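Local structure of penicillin-binding protein 2B (Streptococcus pneumoniae, 2WAD) at residues Ile413-Gln416 with Gly417-Pro420; Ala206-Ser209 with Lys210-Pro213; Ile665-Asp668 with Ile669-Tyr673. The protein probably cross-links the peptide stems of adjacent glycan strands in cell-wall peptidoglycan, as a transpeptidase of the elongasome that also binds penicillin. All coordinates share one frame; numbering follows the deposited sequence.

Contact 1. Residues Ile413-Gln416 with Gly417-Pro420; sequences IVFQ and GSAP
Ser-418 meets Phe-415 across a type II beta turn that runs from Phe-415 to Ser-418 and reverses the chain between strands 408-410 and 432-434 of the transpeptidase domain. The bond closing the turn, from Ser-418 N to Phe-415 O, is weak at 3.4 Å. Gly-417 takes the third position with a positive phi (92°), as a type II turn commonly has. Ser-418 OG stands at the edge of the Phe-415 ring, 3.9 Å from Phe-415 CB, and Ile-413 CG2 rests on one face of that ring, toward its rim. Between the two arms a water donates toward Ile-413 O and Ala-419 O, though other acceptors compete for its two protons, and accepts from Phe-415 N at 2.8 Å. At the mouth of the loop Pro-420 CA makes a CH...O contact with Ile-413 O (3.5 Å), and Val-414 CG2 lies beside Pro-420 CB at 4.1 Å. With CG beside its backbone N (chi1 -60°), the Phe-415 ring leads away from the opposing arm to Val-449 and Leu-453 of helix 445-455 and meets Phe-509 edge-to-face. Beyond the turn, Asn-463 O receives the amide NE2 of Gln-416.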
loop_
_atom_site.group_PDB
_atom_site.type_symbol
_atom_site.label_atom_id
_atom_site.label_comp_id
_atom_site.label_asym_id
_atom_site.label_seq_id
_atom_site.Cartn_x
_atom_site.Cartn_y
_atom_site.Cartn_z
ATOM N N ILE A 413 18.201 29.602 -23.312
ATOM C CA ILE A 413 16.982 30.352 -23.119
ATOM C C ILE A 413 17.328 31.404 -22.093
ATOM O O ILE A 413 17.763 31.073 -21.001
ATOM C CB ILE A 413 15.848 29.489 -22.539
ATOM C CG1 ILE A 413 15.508 28.299 -23.447
ATOM C CG2 ILE A 413 14.667 30.359 -22.119
ATOM C CD1 ILE A 413 15.344 28.615 -24.907
ATOM N N VAL A 414 17.161 32.667 -22.463
ATOM C CA VAL A 414 17.599 33.772 -21.618
ATOM C C VAL A 414 16.444 34.721 -21.314
ATOM O O VAL A 414 15.987 35.447 -22.200
ATOM C CB VAL A 414 18.768 34.568 -22.276
ATOM C CG1 VAL A 414 19.285 35.610 -21.285
ATOM C CG2 VAL A 414 19.904 33.624 -22.652
ATOM N N PHE A 415 15.966 34.689 -20.077
ATOM C CA PHE A 415 14.881 35.556 -19.628
ATOM C C PHE A 415 15.513 36.550 -18.655
ATOM O O PHE A 415 16.408 36.157 -17.903
ATOM C CB PHE A 415 13.854 34.764 -18.793
ATOM C CG PHE A 415 13.182 33.614 -19.510
ATOM C CD1 PHE A 415 12.400 33.822 -20.641
ATOM C CD2 PHE A 415 13.299 32.323 -19.007
ATOM C CE1 PHE A 415 11.766 32.760 -21.294
ATOM C CE2 PHE A 415 12.662 31.257 -19.635
ATOM C CZ PHE A 415 11.881 31.465 -20.773
ATOM N N GLN A 416 15.026 37.795 -18.638
ATOM C CA GLN A 416 15.367 38.762 -17.587
ATOM C C GLN A 416 15.109 38.157 -16.214
ATOM O O GLN A 416 14.045 37.594 -15.969
ATOM C CB GLN A 416 14.531 40.050 -17.695
ATOM C CG GLN A 416 14.724 40.800 -19.003
ATOM C CD GLN A 416 16.153 41.280 -19.183
ATOM O OE1 GLN A 416 16.822 41.593 -18.197
ATOM N NE2 GLN A 416 16.628 41.341 -20.436
ATOM N N GLY A 417 16.070 38.276 -15.312
ATOM C CA GLY A 417 15.848 37.835 -13.950
ATOM C C GLY A 417 16.252 36.402 -13.632
ATOM O O GLY A 417 16.096 35.980 -12.488
ATOM N N SER A 418 16.750 35.637 -14.607
ATOM C CA SER A 418 17.280 34.304 -14.303
ATOM C C SER A 418 18.480 33.883 -15.149
ATOM O O SER A 418 18.694 34.412 -16.246
ATOM C CB SER A 418 16.182 33.234 -14.293
ATOM O OG SER A 418 15.322 33.338 -15.415
ATOM N N ALA A 419 19.273 32.957 -14.618
ATOM C CA ALA A 419 20.458 32.443 -15.303
ATOM C C ALA A 419 20.007 31.830 -16.614
ATOM O O ALA A 419 18.899 31.326 -16.688
ATOM C CB ALA A 419 21.132 31.384 -14.438
ATOM N N PRO A 420 20.856 31.874 -17.651
ATOM C CA PRO A 420 20.531 31.265 -18.935
ATOM C C PRO A 420 20.320 29.766 -18.761
ATOM O O PRO A 420 20.985 29.155 -17.918
ATOM C CB PRO A 420 21.794 31.494 -19.769
ATOM C CG PRO A 420 22.544 32.549 -19.085
ATOM C CD PRO A 420 22.237 32.381 -17.621
HETATM O O HOH W 1 16.903 32.597 -18.538
#

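Contact 2. Residues Ala206-Ser209 with Lys210-Pro213; sequences ASIS and KEMP
Ile-208 O receives the shortest hydrogen bond here, from Glu-211 N at 2.8 Å, one residue short of the alpha-helical spacing. The next bond repeats the i to i+3 step, Met-212 N to Ser-209 O at 3.0 Å, so helix 199-208 runs out through a 3-10 turn. Both donors stand above the plane of the carbonyl they reach, by 37° at Ile-208 and 54° at Ser-209, and neither sits on a lone pair. A water bridges the preceding turn: it donates to Ala-206 O and accepts from Lys-210 N at 3.1 Å, spanning the i to i+4 pair that has no direct bond.

Side chains follow the same turn. Glu-211 lays its chain alongside Ile-208, with CB 3.2 Å from Ile-208 O and the carboxylate carbon CD 4.1 Å from Ile-208 CB. Beyond CG the chain is extended, and this carries OE1 on to a salt bridge with Lys-99. Lys-210 bends back over the preceding turn: its CG lies between the backbone N and the carbonyl carbon (chi1 61°), and a last bend at chi4 leaves NZ 3.9 Å from Ser-207 O. Met-212, bent at chi3, folds its methyl CE to within 4.1 Å of Ser-209 CA. Ser-207 OG bonds to the carbonyl of Val-204, one turn earlier.

Within the dimerisation-family region, this turn leads from helix 199-208 to strand 215-225. Helix 90-100 packs against it, with Met-212 on Lys-99 and Leu-100 and Pro-213 on Ile-96, while Ile-208 touches Tyr-103 in the loop that follows that helix.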
loop_
_atom_site.group_PDB
_atom_site.type_symbol
_atom_site.label_atom_id
_atom_site.label_comp_id
_atom_site.label_asym_id
_atom_site.label_seq_id
_atom_site.Cartn_x
_atom_site.Cartn_y
_atom_site.Cartn_z
ATOM N N ALA A 206 -8.861 -29.739 30.232
ATOM C CA ALA A 206 -9.750 -30.605 29.461
ATOM C C ALA A 206 -10.404 -31.670 30.348
ATOM O O ALA A 206 -11.532 -32.089 30.095
ATOM C CB ALA A 206 -8.985 -31.260 28.308
ATOM N N SER A 207 -9.701 -32.101 31.391
ATOM C CA SER A 207 -10.193 -33.174 32.248
ATOM C C SER A 207 -11.141 -32.731 33.370
ATOM O O SER A 207 -11.889 -33.552 33.907
ATOM C CB SER A 207 -9.028 -33.968 32.841
ATOM O OG SER A 207 -8.438 -33.254 33.916
ATOM N N ILE A 208 -11.118 -31.460 33.755
ATOM C CA ILE A 208 -12.041 -31.019 34.795
ATOM C C ILE A 208 -12.952 -29.869 34.381
ATOM O O ILE A 208 -13.701 -29.352 35.216
ATOM C CB ILE A 208 -11.339 -30.687 36.139
ATOM C CG1 ILE A 208 -10.654 -29.321 36.103
ATOM C CG2 ILE A 208 -10.403 -31.812 36.606
ATOM C CD1 ILE A 208 -9.337 -29.312 35.440
ATOM N N SER A 209 -12.905 -29.502 33.101
ATOM C CA SER A 209 -13.638 -28.352 32.571
ATOM C C SER A 209 -15.143 -28.440 32.794
ATOM O O SER A 209 -15.819 -27.421 32.952
ATOM C CB SER A 209 -13.323 -28.123 31.092
ATOM O OG SER A 209 -13.624 -29.267 30.314
ATOM N N LYS A 210 -15.668 -29.660 32.850
ATOM C CA LYS A 210 -17.063 -29.868 33.244
ATOM C C LYS A 210 -17.441 -29.244 34.591
ATOM O O LYS A 210 -18.630 -29.078 34.879
ATOM C CB LYS A 210 -17.372 -31.366 33.291
ATOM C CG LYS A 210 -16.523 -32.126 34.311
ATOM C CD LYS A 210 -17.275 -33.306 34.908
ATOM C CE LYS A 210 -16.319 -34.379 35.420
ATOM N NZ LYS A 210 -15.495 -34.935 34.313
ATOM N N GLU A 211 -16.455 -28.952 35.440
ATOM C CA GLU A 211 -16.744 -28.438 36.776
ATOM C C GLU A 211 -17.066 -26.955 36.706
ATOM O O GLU A 211 -17.683 -26.408 37.628
ATOM C CB GLU A 211 -15.559 -28.646 37.706
ATOM C CG GLU A 211 -15.460 -30.037 38.318
ATOM C CD GLU A 211 -14.135 -30.237 39.039
ATOM O OE1 GLU A 211 -13.442 -29.220 39.309
ATOM O OE2 GLU A 211 -13.764 -31.393 39.325
ATOM N N MET A 212 -16.673 -26.347 35.584
ATOM C CA MET A 212 -16.808 -24.913 35.328
ATOM C C MET A 212 -17.757 -24.608 34.157
ATOM O O MET A 212 -17.387 -24.755 32.996
ATOM C CB MET A 212 -15.436 -24.321 34.972
ATOM C CG MET A 212 -14.389 -24.385 36.080
ATOM S SD MET A 212 -12.815 -23.715 35.486
ATOM C CE MET A 212 -12.131 -25.081 34.556
ATOM N N PRO A 213 -18.979 -24.160 34.453
ATOM C CA PRO A 213 -19.922 -23.825 33.389
ATOM C C PRO A 213 -19.347 -22.896 32.326
ATOM O O PRO A 213 -18.779 -21.847 32.646
ATOM C CB PRO A 213 -21.074 -23.143 34.143
ATOM C CG PRO A 213 -21.026 -23.777 35.502
ATOM C CD PRO A 213 -19.576 -24.008 35.794
HETATM O O HOH W 2 -14.111 -32.175 32.040
#

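Contact 3. Residues Ile665-Asp668 with Ile669-Tyr673; sequences IARD and IINLY
Helix 661-676, near the C-terminus of the chain, is held here by successive i to i+4 backbone bonds. Asn-671 N reaches Arg-667 O at 2.8 Å and Ile-669 N reaches Ile-665 O at 2.9 Å, both nearly along the C=O axis. Leu-672 N, bonded to Asp-668 O, instead stands 39° above the carbonyl plane, and Leu-672 CG packs 3.2 Å from the same oxygen. Ile-665 CG2 touches Ile-669 CD1 at 3.9 Å, where the two side chains slant across each other.

The helix lies on the antiparallel sheet of the transpeptidase fold, beside helix 314-334. Ile-670 touches Val-647 of strand 645-650 and Ala-636 and Ala-638 of strand 634-638. Ile-665 meets both Val-649 of the sheet and Leu-324 of helix 314-334, and Ile-669 meets Leu-323 of that helix.

A polar cluster occupies another side. Arg-667 leaves with CG anti to its backbone N (chi1 174°), then bends at chi3 to bring its guanidinium edge to the next residue. NE and NH2 form a side-on salt bridge, both to OD2 of Asp-668, at 2.9 and 3.1 Å, with that oxygen in the guanidinium plane but both nitrogens off the same face of the carboxylate. A water donates to Asp-668 OD2 and accepts from Asn-671 ND2 at 2.8 Å, bridging the turn. Tyr-327 hydroxyl bonds Asp-668 OD1, Ala-603 O takes Arg-667 NH1, and the Asn-671 amide is fixed between Thr-609 N and Gly-607 O.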
loop_
_atom_site.group_PDB
_atom_site.type_symbol
_atom_site.label_atom_id
_atom_site.label_comp_id
_atom_site.label_asym_id
_atom_site.label_seq_id
_atom_site.Cartn_x
_atom_site.Cartn_y
_atom_site.Cartn_z
ATOM N N ILE A 665 19.840 -0.400 -15.764
ATOM C CA ILE A 665 18.945 -1.082 -14.826
ATOM C C ILE A 665 17.598 -1.387 -15.481
ATOM O O ILE A 665 17.145 -2.528 -15.448
ATOM C CB ILE A 665 18.753 -0.298 -13.510
ATOM C CG1 ILE A 665 20.096 -0.170 -12.779
ATOM C CG2 ILE A 665 17.738 -1.008 -12.617
ATOM C CD1 ILE A 665 20.120 0.951 -11.742
ATOM N N ALA A 666 16.996 -0.380 -16.116
ATOM C CA ALA A 666 15.731 -0.542 -16.847
ATOM C C ALA A 666 15.806 -1.685 -17.873
ATOM O O ALA A 666 14.922 -2.535 -17.976
ATOM C CB ALA A 666 15.340 0.800 -17.545
ATOM N N ARG A 667 16.865 -1.690 -18.665
ATOM C CA ARG A 667 17.085 -2.733 -19.668
ATOM C C ARG A 667 17.188 -4.098 -19.018
ATOM O O ARG A 667 16.616 -5.079 -19.495
ATOM C CB ARG A 667 18.418 -2.407 -20.351
ATOM C CG ARG A 667 18.908 -3.477 -21.336
ATOM C CD ARG A 667 20.371 -3.204 -21.644
ATOM N NE ARG A 667 21.194 -3.564 -20.486
ATOM C CZ ARG A 667 22.354 -2.991 -20.199
ATOM N NH1 ARG A 667 22.798 -2.012 -20.977
ATOM N NH2 ARG A 667 23.057 -3.390 -19.138
ATOM N N ASP A 668 17.965 -4.184 -17.943
ATOM C CA ASP A 668 18.217 -5.485 -17.344
ATOM C C ASP A 668 16.953 -6.007 -16.664
ATOM O O ASP A 668 16.791 -7.224 -16.546
ATOM C CB ASP A 668 19.331 -5.420 -16.307
ATOM C CG ASP A 668 20.715 -5.289 -16.920
ATOM O OD1 ASP A 668 21.661 -5.109 -16.134
ATOM O OD2 ASP A 668 20.873 -5.328 -18.155
ATOM N N ILE A 669 16.105 -5.109 -16.163
ATOM C CA ILE A 669 14.807 -5.546 -15.649
ATOM C C ILE A 669 13.938 -6.057 -16.788
ATOM O O ILE A 669 13.232 -7.054 -16.633
ATOM C CB ILE A 669 14.039 -4.455 -14.862
ATOM C CG1 ILE A 669 14.742 -4.147 -13.536
ATOM C CG2 ILE A 669 12.591 -4.898 -14.583
ATOM C CD1 ILE A 669 14.337 -2.807 -12.897
ATOM N N ILE A 670 13.976 -5.371 -17.927
ATOM C CA ILE A 670 13.209 -5.836 -19.075
ATOM C C ILE A 670 13.699 -7.209 -19.550
ATOM O O ILE A 670 12.882 -8.096 -19.819
ATOM C CB ILE A 670 13.130 -4.769 -20.199
ATOM C CG1 ILE A 670 12.262 -3.601 -19.700
ATOM C CG2 ILE A 670 12.511 -5.333 -21.495
ATOM C CD1 ILE A 670 12.075 -2.492 -20.681
ATOM N N ASN A 671 15.014 -7.392 -19.658
ATOM C CA ASN A 671 15.563 -8.679 -20.098
ATOM C C ASN A 671 15.188 -9.741 -19.070
ATOM O O ASN A 671 14.869 -10.865 -19.430
ATOM C CB ASN A 671 17.094 -8.650 -20.178
ATOM C CG ASN A 671 17.622 -7.949 -21.406
ATOM O OD1 ASN A 671 16.910 -7.774 -22.387
ATOM N ND2 ASN A 671 18.913 -7.605 -21.383
ATOM N N LEU A 672 15.244 -9.403 -17.783
ATOM C CA LEU A 672 14.905 -10.392 -16.751
ATOM C C LEU A 672 13.486 -10.881 -16.960
ATOM O O LEU A 672 13.209 -12.080 -16.914
ATOM C CB LEU A 672 15.075 -9.841 -15.340
ATOM C CG LEU A 672 16.490 -9.898 -14.749
ATOM C CD1 LEU A 672 16.660 -8.986 -13.535
ATOM C CD2 LEU A 672 16.944 -11.336 -14.428
ATOM N N TYR A 673 12.586 -9.938 -17.221
ATOM C CA TYR A 673 11.190 -10.278 -17.466
ATOM C C TYR A 673 10.964 -11.130 -18.707
ATOM O O TYR A 673 10.152 -12.063 -18.680
ATOM C CB TYR A 673 10.333 -9.019 -17.587
ATOM C CG TYR A 673 8.860 -9.348 -17.612
ATOM C CD1 TYR A 673 8.229 -9.872 -16.489
ATOM C CD2 TYR A 673 8.103 -9.157 -18.760
ATOM C CE1 TYR A 673 6.870 -10.197 -16.508
ATOM C CE2 TYR A 673 6.751 -9.443 -18.779
ATOM C CZ TYR A 673 6.138 -9.963 -17.650
ATOM O OH TYR A 673 4.804 -10.275 -17.674
HETATM O O HOH W 3 20.501 -7.979 -19.168
#

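In the fold
Along the chain contact 2 comes first, then contact 1, then contact 3. Contact 2 belongs to the dimerisation-family part, whereas contacts 1 and 3 share the transpeptidase part. Centres of contacts 1 and 2 are about 87 Å apart, on opposite sides of the chain's centre; contact 3 lies about 64 Å from contact 2 and about 40 Å from contact 1, again centre to centre. None touches another. The loop of contact 1 packs on helix 445-455 at the periphery, its centre about 42 Å from the centre of the chain, while the helix of contact 3 rests on the central sheet of the transpeptidase part. All three lie away from Ser-386, the probable acyl-ester nucleophile, and together they sample an elongated, two-part protein.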